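Local coordinates for translation initiation factor eIF2 assembly protein (Schizosaccharomyces pombe, PDB 4ZGP) that acts as an ATP-dependent folding chaperone that binds the gamma subunit of translation initiation factor eIF2 so that it can assemble with the alpha and beta subunits, at residues 114-119 against 153-158. Residues are numbered along the deposited sequence; the frame is centred on the assembly and turned at random.
Sequences PKLNWS and HDLNHA
The carboxylate of D154 reaches from helix 149-157 into the turn that follows strand 112-115 and gathers up its backbone. OD2 does most of the work. On its syn lone pair it takes the amide of S119 (N to OD2 2.8 Å), while the amide of W118 comes in from above the carboxylate plane (N to OD2 3.1 Å). A water donates to the same oxygen and also links the amide of L116 to the carbonyl of S119, giving OD2 three donors. The other oxygen, OD1, accepts the hydroxyl of S119 (OG to OD1 2.6 Å) on its syn side, 28° out of the carboxylate plane; chi1 of -51° sets OG beside the residue's own backbone N, letting one serine grip both carboxylate oxygens. Replacing D154 by an alanine is likely to leave the W118 and S119 amides and the S119 hydroxyl without their acceptor, and the turn without its polar tie to the helix.

The indole stands almost perpendicular to the carboxylate, edge on, with CE3 of W118 3.5 Å from CG of D154. Farther along, CZ3 of W118 rests on CB of A158 at 3.4 Å, and NE1 is satisfied by the carbonyl of V29. Beyond the polar centre, CD1 of L116 meets CD2 of L155 at 3.6 Å, their side chains crossing at about a right angle. K115 braces the turn from within, its NZ donating to the carbonyl of W118, and also forms a salt bridge with D258. With K115 and W118 both ATP-binding residues and bound ADP close to S119, D154 probably serves as a second-shell anchor for the nucleotide-binding loop of this ATP-grasp fold.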
loop_
_atom_site.group_PDB
_atom_site.type_symbol
_atom_site.label_atom_id
_atom_site.label_comp_id
_atom_site.label_asym_id
_atom_site.label_seq_id
_atom_site.Cartn_x
_atom_site.Cartn_y
_atom_site.Cartn_z
ATOM N N PRO A 114 4.957 7.762 5.614
ATOM C CA PRO A 114 3.724 7.604 6.389
ATOM C C PRO A 114 2.569 7.083 5.552
ATOM O O PRO A 114 2.557 7.344 4.352
ATOM C CB PRO A 114 3.423 9.022 6.846
ATOM C CG PRO A 114 3.918 9.859 5.646
ATOM C CD PRO A 114 5.152 9.149 5.159
ATOM N N LYS A 115 1.623 6.383 6.167
ATOM C CA LYS A 115 0.355 6.049 5.480
ATOM C C LYS A 115 -0.709 5.811 6.555
ATOM O O LYS A 115 -0.370 5.701 7.735
ATOM C CB LYS A 115 0.517 4.823 4.559
ATOM C CG LYS A 115 0.850 3.527 5.287
ATOM C CD LYS A 115 1.045 2.325 4.330
ATOM C CE LYS A 115 -0.305 1.803 3.829
ATOM N NZ LYS A 115 -0.178 0.681 2.830
ATOM N N LEU A 116 -1.988 5.779 6.186
ATOM C CA LEU A 116 -2.994 5.321 7.138
ATOM C C LEU A 116 -3.269 3.852 6.825
ATOM O O LEU A 116 -2.368 3.145 6.369
ATOM C CB LEU A 116 -4.264 6.172 7.106
ATOM C CG LEU A 116 -4.076 7.674 7.378
ATOM C CD1 LEU A 116 -5.415 8.359 7.556
ATOM C CD2 LEU A 116 -3.161 7.950 8.585
ATOM N N ASN A 117 -4.482 3.379 7.100
ATOM C CA ASN A 117 -4.699 1.944 7.075
ATOM C C ASN A 117 -4.454 1.340 5.707
ATOM O O ASN A 117 -3.997 0.204 5.622
ATOM C CB ASN A 117 -6.122 1.578 7.527
ATOM C CG ASN A 117 -6.503 2.183 8.891
ATOM O OD1 ASN A 117 -6.315 3.382 9.133
ATOM N ND2 ASN A 117 -7.059 1.351 9.775
ATOM N N TRP A 118 -4.766 2.070 4.639
ATOM C CA TRP A 118 -4.635 1.453 3.309
ATOM C C TRP A 118 -3.725 2.194 2.340
ATOM O O TRP A 118 -2.953 1.551 1.632
ATOM C CB TRP A 118 -5.995 1.283 2.622
ATOM C CG TRP A 118 -6.974 0.480 3.416
ATOM C CD1 TRP A 118 -7.118 -0.887 3.424
ATOM C CD2 TRP A 118 -7.933 0.994 4.332
ATOM N NE1 TRP A 118 -8.118 -1.247 4.305
ATOM C CE2 TRP A 118 -8.648 -0.108 4.859
ATOM C CE3 TRP A 118 -8.278 2.290 4.748
ATOM C CZ2 TRP A 118 -9.664 0.044 5.793
ATOM C CZ3 TRP A 118 -9.291 2.440 5.668
ATOM C CH2 TRP A 118 -9.976 1.319 6.184
ATOM N N SER A 119 -3.819 3.522 2.297
ATOM C CA SER A 119 -3.242 4.277 1.185
ATOM C C SER A 119 -2.014 5.120 1.555
ATOM O O SER A 119 -2.034 5.888 2.510
ATOM C CB SER A 119 -4.310 5.188 0.573
ATOM O OG SER A 119 -5.489 4.460 0.279
ATOM N N HIS A 153 -9.402 9.635 1.092
ATOM C CA HIS A 153 -10.317 8.558 0.747
ATOM C C HIS A 153 -10.380 7.497 1.846
ATOM O O HIS A 153 -11.456 6.966 2.138
ATOM C CB HIS A 153 -9.935 7.902 -0.579
ATOM C CG HIS A 153 -10.973 6.944 -1.071
ATOM N ND1 HIS A 153 -12.123 7.360 -1.712
ATOM C CD2 HIS A 153 -11.065 5.597 -0.969
ATOM C CE1 HIS A 153 -12.858 6.306 -2.017
ATOM N NE2 HIS A 153 -12.241 5.224 -1.575
ATOM N N ASP A 154 -9.231 7.197 2.449
ATOM C CA ASP A 154 -9.192 6.291 3.595
ATOM C C ASP A 154 -10.061 6.818 4.733
ATOM O O ASP A 154 -10.780 6.060 5.392
ATOM C CB ASP A 154 -7.762 6.130 4.133
ATOM C CG ASP A 154 -6.894 5.190 3.294
ATOM O OD1 ASP A 154 -7.255 4.839 2.150
ATOM O OD2 ASP A 154 -5.807 4.832 3.793
ATOM N N LEU A 155 -9.943 8.123 4.978
ATOM C CA LEU A 155 -10.595 8.768 6.115
ATOM C C LEU A 155 -12.113 8.902 5.966
ATOM O O LEU A 155 -12.842 8.868 6.960
ATOM C CB LEU A 155 -9.979 10.160 6.344
ATOM C CG LEU A 155 -8.642 10.139 7.088
ATOM C CD1 LEU A 155 -8.134 11.541 7.340
ATOM C CD2 LEU A 155 -8.758 9.370 8.407
ATOM N N ASN A 156 -12.592 9.041 4.736
ATOM C CA ASN A 156 -13.999 9.376 4.518
ATOM C C ASN A 156 -14.823 8.363 3.712
ATOM O O ASN A 156 -16.051 8.382 3.769
ATOM C CB ASN A 156 -14.092 10.739 3.822
ATOM C CG ASN A 156 -13.387 11.840 4.594
ATOM O OD1 ASN A 156 -13.578 11.987 5.800
ATOM N ND2 ASN A 156 -12.553 12.614 3.900
ATOM N N HIS A 157 -14.167 7.494 2.949
ATOM C CA HIS A 157 -14.890 6.659 1.997
ATOM C C HIS A 157 -14.418 5.213 1.921
ATOM O O HIS A 157 -14.723 4.529 0.948
ATOM C CB HIS A 157 -14.791 7.257 0.590
ATOM C CG HIS A 157 -15.367 8.633 0.474
ATOM N ND1 HIS A 157 -16.706 8.899 0.680
ATOM C CD2 HIS A 157 -14.788 9.819 0.176
ATOM C CE1 HIS A 157 -16.923 10.193 0.516
ATOM N NE2 HIS A 157 -15.776 10.772 0.205
ATOM N N ALA A 158 -13.698 4.748 2.940
ATOM C CA ALA A 158 -13.009 3.463 2.854
ATOM C C ALA A 158 -13.939 2.284 2.583
ATOM O O ALA A 158 -13.540 1.317 1.940
ATOM C CB ALA A 158 -12.224 3.206 4.125
HETATM O O HOH W 1 -3.756 6.777 4.070
#